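Local coordinates for synaptonemal complex protein 2 (PDB 5IWZ) that is a major component of the axial and lateral elements of synaptonemal complexes in mouse meiosis and is required for insertion of its partner SYCP3, at residues C159-D164 and Q173-K178; L181-I186 and V223-R228; F307-N312 and L373-D378. All coordinates share one frame; numbering follows the deposited sequence.

In the fold
This chain is the N-terminal portion of a longer protein. Contacts 1 and 2 belong to its helical part and share helix 169-185: the 173-178 portion packs back on helix 144-163, and the 181-186 end meets helix 216-229. Their centres lie about 12 Å apart. Contact 3 is of another kind, joining two strands of the Spt16M-like domain, with its centre about 26 Å from that of contact 1 and about 29 Å from that of contact 2. At their nearest atoms contact 3 stays about 7 Å from contact 1 and about 12 Å from contact 2. Contacts 1 and 3 are apolar, whereas contact 2 adds a salt-bridge network at the surface.

Contact 1. Residues C159-D164 and Q173-K178; sequences CALVID and QEALKK
Two consecutive helices of the armadillo-repeat-like domain pack here, Leu161 and Val162 near the C-terminal end of helix 144-163 against Ala175 and Leu176 of helix 169-185, across the short connection between them. The closest CA pair, Val162 and Leu176, is 6.8 Å apart. Leu161 reaches over with one methyl, its CD2 lying 3.7 Å from CB of Ala175; CG stands opposite the backbone N (chi1 -171°), which carries the branched end of the leucine across the gap. Val162 uses CG2, the branch beside its own backbone N, and this methyl comes 3.9 Å from CB of Leu176, the two side chains crossing at about a right angle. It is thus the CB of Leu176, rather than its methyl groups, that receives the valine. Both side chains also press on Ile222 of helix 216-229. On the side of helix 169-185 that faces helix 123-141, Ala175 touches Phe133, and Lys178 NZ makes a salt bridge to Glu174 OE2 at 2.8 Å, on the syn side and 20° out of the carboxylate plane. Arg209 takes up the carbonyl of Val162, and Gln172, just before the second segment, bonds to that of Leu161, a polar tie between the two helices. Between 159-164 and 173-178 themselves no hydrogen bond or salt bridge forms: four buried residues meet through carbon alone, by shape and exclusion of water.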
loop_
_atom_site.group_PDB
_atom_site.type_symbol
_atom_site.label_atom_id
_atom_site.label_comp_id
_atom_site.label_asym_id
_atom_site.label_seq_id
_atom_site.Cartn_x
_atom_site.Cartn_y
_atom_site.Cartn_z
ATOM N N CYS A 159 -0.906 -3.414 11.345
ATOM C CA CYS A 159 -1.726 -4.623 11.412
ATOM C C CYS A 159 -3.175 -4.287 11.743
ATOM O O CYS A 159 -4.109 -4.818 11.121
ATOM C CB CYS A 159 -1.162 -5.603 12.450
ATOM S SG CYS A 159 0.442 -6.338 12.068
ATOM N N ALA A 160 -3.384 -3.418 12.740
ATOM C CA ALA A 160 -4.741 -2.996 13.065
ATOM C C ALA A 160 -5.411 -2.344 11.859
ATOM O O ALA A 160 -6.581 -2.623 11.564
ATOM C CB ALA A 160 -4.725 -2.045 14.269
ATOM N N LEU A 161 -4.666 -1.502 11.130
ATOM C CA LEU A 161 -5.199 -0.836 9.942
ATOM C C LEU A 161 -5.571 -1.838 8.860
ATOM O O LEU A 161 -6.583 -1.671 8.163
ATOM C CB LEU A 161 -4.170 0.157 9.400
ATOM C CG LEU A 161 -4.566 1.133 8.290
ATOM C CD1 LEU A 161 -5.620 2.113 8.794
ATOM C CD2 LEU A 161 -3.353 1.899 7.766
ATOM N N VAL A 162 -4.741 -2.867 8.680
ATOM C CA VAL A 162 -4.972 -3.855 7.634
ATOM C C VAL A 162 -6.164 -4.738 7.985
ATOM O O VAL A 162 -6.909 -5.168 7.097
ATOM C CB VAL A 162 -3.681 -4.665 7.397
ATOM C CG1 VAL A 162 -3.948 -5.877 6.537
ATOM C CG2 VAL A 162 -2.629 -3.793 6.709
ATOM N N ILE A 163 -6.388 -4.989 9.275
ATOM C CA ILE A 163 -7.520 -5.796 9.713
ATOM C C ILE A 163 -8.844 -5.043 9.639
ATOM O O ILE A 163 -9.907 -5.677 9.572
ATOM C CB ILE A 163 -7.252 -6.278 11.151
ATOM C CG1 ILE A 163 -6.132 -7.319 11.173
ATOM C CG2 ILE A 163 -8.493 -6.837 11.808
ATOM C CD1 ILE A 163 -5.597 -7.569 12.584
ATOM N N ASP A 164 -8.818 -3.709 9.667
ATOM C CA ASP A 164 -10.035 -2.910 9.797
ATOM C C ASP A 164 -10.710 -2.847 8.430
ATOM O O ASP A 164 -10.207 -2.194 7.507
ATOM C CB ASP A 164 -9.699 -1.516 10.339
ATOM C CG ASP A 164 -10.943 -0.644 10.632
ATOM O OD1 ASP A 164 -12.053 -0.947 10.150
ATOM O OD2 ASP A 164 -10.797 0.378 11.347
ATOM N N GLN A 173 -3.129 -1.315 1.330
ATOM C CA GLN A 173 -2.053 -1.840 0.486
ATOM C C GLN A 173 -0.761 -1.058 0.694
ATOM O O GLN A 173 0.332 -1.637 0.747
ATOM C CB GLN A 173 -2.466 -1.815 -0.996
ATOM C CG GLN A 173 -3.516 -2.852 -1.371
ATOM C CD GLN A 173 -4.063 -2.696 -2.806
ATOM O OE1 GLN A 173 -3.775 -1.710 -3.503
ATOM N NE2 GLN A 173 -4.858 -3.681 -3.245
ATOM N N GLU A 174 -0.871 0.269 0.794
ATOM C CA GLU A 174 0.300 1.107 1.023
ATOM C C GLU A 174 0.937 0.813 2.382
ATOM O O GLU A 174 2.163 0.681 2.494
ATOM C CB GLU A 174 -0.117 2.581 0.909
ATOM C CG GLU A 174 0.893 3.583 1.442
ATOM C CD GLU A 174 2.192 3.549 0.668
ATOM O OE1 GLU A 174 2.200 3.016 -0.472
ATOM O OE2 GLU A 174 3.215 4.038 1.206
ATOM N N ALA A 175 0.115 0.695 3.428
ATOM C CA ALA A 175 0.653 0.448 4.764
ATOM C C ALA A 175 1.259 -0.947 4.871
ATOM O O ALA A 175 2.349 -1.122 5.434
ATOM C CB ALA A 175 -0.442 0.620 5.811
ATOM N N LEU A 176 0.554 -1.952 4.346
ATOM C CA LEU A 176 1.033 -3.322 4.427
ATOM C C LEU A 176 2.375 -3.480 3.718
ATOM O O LEU A 176 3.261 -4.198 4.193
ATOM C CB LEU A 176 -0.026 -4.258 3.838
ATOM C CG LEU A 176 0.241 -5.754 3.802
ATOM C CD1 LEU A 176 0.632 -6.185 5.189
ATOM C CD2 LEU A 176 -1.016 -6.512 3.322
ATOM N N LYS A 177 2.564 -2.788 2.600
ATOM C CA LYS A 177 3.816 -2.937 1.867
ATOM C C LYS A 177 4.965 -2.239 2.586
ATOM O O LYS A 177 6.097 -2.744 2.595
ATOM C CB LYS A 177 3.633 -2.418 0.443
ATOM C CG LYS A 177 4.815 -1.728 -0.163
ATOM C CD LYS A 177 4.488 -1.298 -1.602
ATOM C CE LYS A 177 3.224 -0.446 -1.641
ATOM N NZ LYS A 177 2.507 -0.494 -2.951
ATOM N N LYS A 178 4.697 -1.087 3.204
ATOM C CA LYS A 178 5.712 -0.458 4.041
ATOM C C LYS A 178 6.065 -1.347 5.224
ATOM O O LYS A 178 7.227 -1.403 5.639
ATOM C CB LYS A 178 5.228 0.913 4.513
ATOM C CG LYS A 178 5.145 1.966 3.422
ATOM C CD LYS A 178 6.532 2.456 3.052
ATOM C CE LYS A 178 6.482 3.700 2.179
ATOM N NZ LYS A 178 5.887 3.430 0.834
#

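Contact 2. Residues L181-I186 and V223-R228; sequences LMLDRI and VEALCR
Arg228 stands between two acids, Asp184 across the contact and Glu224 one turn back on its own helix, and the three form a salt-bridge network. The cross-helix link is modelled with Asp184 OD1 only 2.3 Å from Arg228 NH2, too short to be trusted, so the exact placing of both atoms is doubtful. As built, the Asp184 oxygen lies at the edge of the guanidinium, near its plane, while the carboxylate is turned 86° from that plane. On the other limb, Arg228 NH1 makes a salt bridge to Glu224 OE2 at 2.6 Å, whose hydrogen bond is weak because it is strongly bent (120° at the hydrogen); Glu224 CD lies in the guanidinium plane. The bend of the arginine chain at chi3 turns the guanidinium so that NH2 faces Asp184 and NH1 faces Glu224. The two acids keep apart, Asp184 OD1 and Glu224 OE2 being 6.5 Å distant, and the positive group between them is likely to ease their mutual repulsion.

Beneath the charges runs an apolar layer. Leu183 CB lies 3.9 Å from Arg228 CD, and Leu183 CD1 is 4.1 Å from Arg228 CB, so the arginine's methylene chain packs on the leucine. The same CD1 approaches Ala225 CB more loosely, at 4.5 Å.

The helix segments run roughly parallel, N to C in the same sense, with axes 10.2 Å apart and 26° between them. Met182 meanwhile packs on helix 144-163, Ala225 reaches Met179 and Asn180 of helix 169-185, and Val223 and Cys227 rest on Phe260, which places helix 216-229 between helix 169-185 and helix 260-274.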
loop_
_atom_site.group_PDB
_atom_site.type_symbol
_atom_site.label_atom_id
_atom_site.label_comp_id
_atom_site.label_asym_id
_atom_site.label_seq_id
_atom_site.Cartn_x
_atom_site.Cartn_y
_atom_site.Cartn_z
ATOM N N LEU A 181 8.381 -4.106 4.030
ATOM C CA LEU A 181 9.703 -3.521 3.843
ATOM C C LEU A 181 10.437 -3.364 5.170
ATOM O O LEU A 181 11.634 -3.660 5.263
ATOM C CB LEU A 181 9.552 -2.175 3.128
ATOM C CG LEU A 181 10.781 -1.318 2.855
ATOM C CD1 LEU A 181 11.571 -1.914 1.704
ATOM C CD2 LEU A 181 10.344 0.100 2.522
ATOM N N MET A 182 9.738 -2.918 6.215
ATOM C CA MET A 182 10.386 -2.760 7.515
ATOM C C MET A 182 10.809 -4.107 8.086
ATOM O O MET A 182 11.901 -4.242 8.655
ATOM C CB MET A 182 9.445 -2.045 8.483
ATOM C CG MET A 182 9.081 -0.642 8.033
ATOM S SD MET A 182 8.212 0.373 9.244
ATOM C CE MET A 182 6.886 -0.665 9.804
ATOM N N LEU A 183 9.951 -5.116 7.957
ATOM C CA LEU A 183 10.327 -6.436 8.429
ATOM C C LEU A 183 11.480 -7.000 7.611
ATOM O O LEU A 183 12.284 -7.770 8.139
ATOM C CB LEU A 183 9.115 -7.355 8.387
ATOM C CG LEU A 183 7.901 -6.914 9.204
ATOM C CD1 LEU A 183 6.698 -7.768 8.844
ATOM C CD2 LEU A 183 8.206 -7.027 10.692
ATOM N N ASP A 184 11.604 -6.584 6.340
ATOM C CA ASP A 184 12.611 -7.162 5.448
ATOM C C ASP A 184 14.028 -6.920 5.952
ATOM O O ASP A 184 14.874 -7.819 5.890
ATOM C CB ASP A 184 12.465 -6.598 4.034
ATOM C CG ASP A 184 13.380 -7.298 3.032
ATOM O OD1 ASP A 184 13.503 -8.535 3.140
ATOM O OD2 ASP A 184 13.967 -6.628 2.147
ATOM N N ARG A 185 14.322 -5.706 6.422
ATOM C CA ARG A 185 15.675 -5.429 6.895
ATOM C C ARG A 185 15.982 -6.201 8.177
ATOM O O ARG A 185 17.051 -6.813 8.308
ATOM C CB ARG A 185 15.865 -3.925 7.097
ATOM C CG ARG A 185 17.145 -3.558 7.834
ATOM C CD ARG A 185 16.885 -3.371 9.320
ATOM N NE ARG A 185 18.109 -3.167 10.094
ATOM C CZ ARG A 185 18.555 -3.999 11.030
ATOM N NH1 ARG A 185 17.880 -5.102 11.315
ATOM N NH2 ARG A 185 19.675 -3.727 11.686
ATOM N N ILE A 186 15.055 -6.185 9.131
ATOM C CA ILE A 186 15.253 -6.826 10.427
ATOM C C ILE A 186 15.477 -8.333 10.275
ATOM O O ILE A 186 16.287 -8.928 10.995
ATOM C CB ILE A 186 14.058 -6.537 11.363
ATOM C CG1 ILE A 186 14.506 -6.517 12.827
ATOM C CG2 ILE A 186 12.959 -7.569 11.165
ATOM C CD1 ILE A 186 15.286 -5.273 13.218
ATOM N N VAL A 223 -0.187 -12.723 4.212
ATOM C CA VAL A 223 0.561 -13.978 4.288
ATOM C C VAL A 223 2.048 -13.686 4.430
ATOM O O VAL A 223 2.749 -14.282 5.264
ATOM C CB VAL A 223 0.288 -14.862 3.054
ATOM C CG1 VAL A 223 1.245 -16.054 3.055
ATOM C CG2 VAL A 223 -1.163 -15.355 3.009
ATOM N N GLU A 224 2.548 -12.762 3.611
ATOM C CA GLU A 224 3.965 -12.416 3.660
ATOM C C GLU A 224 4.342 -11.845 5.013
ATOM O O GLU A 224 5.379 -12.214 5.579
ATOM C CB GLU A 224 4.322 -11.415 2.560
ATOM C CG GLU A 224 5.744 -10.854 2.700
ATOM C CD GLU A 224 6.093 -9.800 1.652
ATOM O OE1 GLU A 224 5.246 -9.525 0.769
ATOM O OE2 GLU A 224 7.218 -9.247 1.706
ATOM N N ALA A 225 3.514 -10.948 5.554
ATOM C CA ALA A 225 3.806 -10.404 6.876
ATOM C C ALA A 225 3.818 -11.511 7.929
ATOM O O ALA A 225 4.728 -11.581 8.763
ATOM C CB ALA A 225 2.794 -9.310 7.240
ATOM N N LEU A 226 2.811 -12.394 7.900
ATOM C CA LEU A 226 2.742 -13.466 8.888
ATOM C C LEU A 226 3.957 -14.376 8.793
ATOM O O LEU A 226 4.473 -14.834 9.819
ATOM C CB LEU A 226 1.450 -14.273 8.732
ATOM C CG LEU A 226 0.138 -13.540 9.077
ATOM C CD1 LEU A 226 -1.085 -14.366 8.693
ATOM C CD2 LEU A 226 0.060 -13.095 10.551
ATOM N N CYS A 227 4.447 -14.629 7.578
ATOM C CA CYS A 227 5.598 -15.517 7.430
ATOM C C CYS A 227 6.915 -14.822 7.776
ATOM O O CYS A 227 7.861 -15.488 8.218
ATOM C CB CYS A 227 5.641 -16.099 6.011
ATOM S SG CYS A 227 4.263 -17.255 5.648
ATOM N N ARG A 228 6.998 -13.505 7.597
ATOM C CA ARG A 228 8.186 -12.779 8.035
ATOM C C ARG A 228 8.271 -12.712 9.557
ATOM O O ARG A 228 9.375 -12.695 10.111
ATOM C CB ARG A 228 8.199 -11.360 7.464
ATOM C CG ARG A 228 8.219 -11.263 5.948
ATOM C CD ARG A 228 8.469 -9.821 5.473
ATOM N NE ARG A 228 9.865 -9.716 5.091
ATOM C CZ ARG A 228 10.303 -9.744 3.845
ATOM N NH1 ARG A 228 9.445 -9.812 2.835
ATOM N NH2 ARG A 228 11.606 -9.680 3.617
#

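Contact 3. Residues F307-N312 and L373-D378; sequences FWIDFN and LLFYFD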
loop_
_atom_site.group_PDB
_atom_site.type_symbol
_atom_site.label_atom_id
_atom_site.label_comp_id
_atom_site.label_asym_id
_atom_site.label_seq_id
_atom_site.Cartn_x
_atom_site.Cartn_y
_atom_site.Cartn_z
ATOM N N PHE A 307 -1.121 -18.719 -16.178
ATOM C CA PHE A 307 -1.186 -17.258 -16.243
ATOM C C PHE A 307 -2.450 -16.847 -15.496
ATOM O O PHE A 307 -3.558 -16.986 -16.016
ATOM C CB PHE A 307 -1.202 -16.825 -17.706
ATOM C CG PHE A 307 -1.353 -15.343 -17.935
ATOM C CD1 PHE A 307 -0.841 -14.414 -17.042
ATOM C CD2 PHE A 307 -1.989 -14.882 -19.075
ATOM C CE1 PHE A 307 -0.977 -13.055 -17.282
ATOM C CE2 PHE A 307 -2.126 -13.522 -19.320
ATOM C CZ PHE A 307 -1.623 -12.605 -18.414
ATOM N N TRP A 308 -2.297 -16.379 -14.253
ATOM C CA TRP A 308 -3.431 -16.150 -13.360
ATOM C C TRP A 308 -3.951 -14.712 -13.459
ATOM O O TRP A 308 -3.167 -13.767 -13.542
ATOM C CB TRP A 308 -3.021 -16.437 -11.913
ATOM C CG TRP A 308 -2.576 -17.862 -11.602
ATOM C CD1 TRP A 308 -1.347 -18.255 -11.134
ATOM C CD2 TRP A 308 -3.367 -19.057 -11.695
ATOM N NE1 TRP A 308 -1.325 -19.619 -10.941
ATOM C CE2 TRP A 308 -2.548 -20.137 -11.278
ATOM C CE3 TRP A 308 -4.681 -19.321 -12.093
ATOM C CZ2 TRP A 308 -3.002 -21.458 -11.243
ATOM C CZ3 TRP A 308 -5.131 -20.640 -12.065
ATOM C CH2 TRP A 308 -4.290 -21.692 -11.639
ATOM N N ILE A 309 -5.280 -14.557 -13.431
ATOM C CA ILE A 309 -5.960 -13.265 -13.333
ATOM C C ILE A 309 -6.823 -13.296 -12.076
ATOM O O ILE A 309 -7.595 -14.243 -11.879
ATOM C CB ILE A 309 -6.845 -12.960 -14.561
ATOM C CG1 ILE A 309 -6.099 -13.180 -15.877
ATOM C CG2 ILE A 309 -7.436 -11.531 -14.469
ATOM C CD1 ILE A 309 -4.972 -12.202 -16.168
ATOM N N ASP A 310 -6.720 -12.252 -11.246
ATOM C CA ASP A 310 -7.401 -12.195 -9.953
ATOM C C ASP A 310 -8.521 -11.173 -10.018
ATOM O O ASP A 310 -8.287 -10.010 -10.364
ATOM C CB ASP A 310 -6.414 -11.856 -8.840
ATOM C CG ASP A 310 -5.352 -12.912 -8.706
ATOM O OD1 ASP A 310 -5.725 -14.097 -8.542
ATOM O OD2 ASP A 310 -4.158 -12.583 -8.862
ATOM N N PHE A 311 -9.734 -11.629 -9.727
ATOM C CA PHE A 311 -10.930 -10.798 -9.697
ATOM C C PHE A 311 -11.237 -10.528 -8.233
ATOM O O PHE A 311 -11.610 -11.447 -7.503
ATOM C CB PHE A 311 -12.104 -11.503 -10.377
ATOM C CG PHE A 311 -11.964 -11.641 -11.872
ATOM C CD1 PHE A 311 -12.720 -10.843 -12.734
ATOM C CD2 PHE A 311 -11.106 -12.585 -12.421
ATOM C CE1 PHE A 311 -12.608 -10.973 -14.118
ATOM C CE2 PHE A 311 -10.996 -12.726 -13.803
ATOM C CZ PHE A 311 -11.745 -11.927 -14.652
ATOM N N ASN A 312 -11.099 -9.273 -7.811
ATOM C CA ASN A 312 -11.075 -8.916 -6.390
ATOM C C ASN A 312 -12.397 -8.282 -5.983
ATOM O O ASN A 312 -12.637 -7.104 -6.248
ATOM C CB ASN A 312 -9.903 -7.984 -6.120
ATOM C CG ASN A 312 -8.579 -8.638 -6.453
ATOM O OD1 ASN A 312 -8.230 -9.691 -5.892
ATOM N ND2 ASN A 312 -7.841 -8.041 -7.394
ATOM N N LEU A 373 -7.971 -3.352 -22.640
ATOM C CA LEU A 373 -7.328 -4.575 -22.191
ATOM C C LEU A 373 -8.196 -5.751 -22.609
ATOM O O LEU A 373 -9.408 -5.742 -22.367
ATOM C CB LEU A 373 -7.144 -4.568 -20.671
ATOM C CG LEU A 373 -5.987 -3.726 -20.143
ATOM C CD1 LEU A 373 -6.215 -3.445 -18.662
ATOM C CD2 LEU A 373 -4.670 -4.470 -20.353
ATOM N N LEU A 374 -7.576 -6.751 -23.231
ATOM C CA LEU A 374 -8.254 -7.944 -23.719
ATOM C C LEU A 374 -7.714 -9.161 -22.984
ATOM O O LEU A 374 -6.496 -9.343 -22.885
ATOM C CB LEU A 374 -8.046 -8.123 -25.231
ATOM C CG LEU A 374 -8.859 -7.295 -26.227
ATOM C CD1 LEU A 374 -8.640 -5.765 -26.090
ATOM C CD2 LEU A 374 -8.522 -7.763 -27.635
ATOM N N PHE A 375 -8.614 -9.977 -22.451
ATOM C CA PHE A 375 -8.261 -11.212 -21.769
ATOM C C PHE A 375 -9.006 -12.354 -22.448
ATOM O O PHE A 375 -10.239 -12.310 -22.559
ATOM C CB PHE A 375 -8.624 -11.148 -20.281
ATOM C CG PHE A 375 -7.981 -9.996 -19.530
ATOM C CD1 PHE A 375 -6.760 -10.170 -18.876
ATOM C CD2 PHE A 375 -8.588 -8.757 -19.483
ATOM C CE1 PHE A 375 -6.167 -9.126 -18.184
ATOM C CE2 PHE A 375 -8.000 -7.694 -18.791
ATOM C CZ PHE A 375 -6.789 -7.885 -18.139
ATOM N N TYR A 376 -8.267 -13.358 -22.917
ATOM C CA TYR A 376 -8.862 -14.557 -23.510
ATOM C C TYR A 376 -8.873 -15.687 -22.487
ATOM O O TYR A 376 -7.841 -15.998 -21.882
ATOM C CB TYR A 376 -8.094 -14.999 -24.758
ATOM C CG TYR A 376 -8.248 -14.078 -25.950
ATOM C CD1 TYR A 376 -7.390 -12.995 -26.126
ATOM C CD2 TYR A 376 -9.243 -14.289 -26.898
ATOM C CE1 TYR A 376 -7.520 -12.145 -27.206
ATOM C CE2 TYR A 376 -9.380 -13.443 -27.994
ATOM C CZ TYR A 376 -8.514 -12.379 -28.140
ATOM O OH TYR A 376 -8.639 -11.532 -29.213
ATOM N N PHE A 377 -10.040 -16.288 -22.296
ATOM C CA PHE A 377 -10.249 -17.357 -21.335
ATOM C C PHE A 377 -10.836 -18.584 -22.023
ATOM O O PHE A 377 -11.470 -18.484 -23.073
ATOM C CB PHE A 377 -11.213 -16.926 -20.225
ATOM C CG PHE A 377 -10.703 -15.800 -19.366
ATOM C CD1 PHE A 377 -9.856 -16.051 -18.291
ATOM C CD2 PHE A 377 -11.103 -14.500 -19.613
ATOM C CE1 PHE A 377 -9.408 -15.010 -17.476
ATOM C CE2 PHE A 377 -10.652 -13.451 -18.808
ATOM C CZ PHE A 377 -9.797 -13.707 -17.749
ATOM N N ASP A 378 -10.622 -19.745 -21.406
ATOM C CA ASP A 378 -11.332 -20.948 -21.812
ATOM C C ASP A 378 -12.841 -20.742 -21.678
ATOM O O ASP A 378 -13.320 -20.135 -20.719
ATOM C CB ASP A 378 -10.890 -22.131 -20.961
ATOM C CG ASP A 378 -11.540 -23.430 -21.404
ATOM O OD1 ASP A 378 -11.047 -24.029 -22.382
ATOM O OD2 ASP A 378 -12.549 -23.833 -20.791
#
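Ile309 and Phe375 mark the closest passage of the two strands, yet their CA atoms are 9.0 Å apart, too far for backbone pairing. The segment axes pass at 10.2 Å with 105° between their directions, and no hydrogen bond links the segments: this is face-to-face packing of strands from different sheets.

Ile309 makes two of the three cross-strand contacts. Its CG1 sits beside the backbone N (chi1 -49°), and a second turn in the same sense (chi2 -68°) brings CD1 to 3.8 Å from CD1 of Phe375. Within its own segment the same methyl lies over one face of the Phe307 ring, 4.0 Å above the plane and offset toward the rim. CG1 touches the next aromatic along, lying 4.1 Å from CE1 of Phe377. Phe311 and Phe377 come from opposite directions and meet through their outermost carbons, the two CZ atoms being 4.1 Å apart; Phe377 CZ lies at the edge of the Phe311 ring, near its plane. With an alanine in place of Ile309, CG1 and CD1 are gone, and a gap would probably open between strand 308-312 and the rings of Phe375 and Phe377, which would be freer to shift.

Neighbouring side chains close the layer: Phe320 of strand 317-321 meets Phe375 edge-to-face, and Phe284 contacts the Phe311 ring. Strand 308-312 belongs to one antiparallel sheet and strand 372-378 to another. Two antiparallel sheets whose strands cross here at a steep angle, packed about a buried aromatic and aliphatic filling and followed by the C-terminal helix 383-390, are consistent with the pleckstrin-homology-like fold of the Spt16M-like domain.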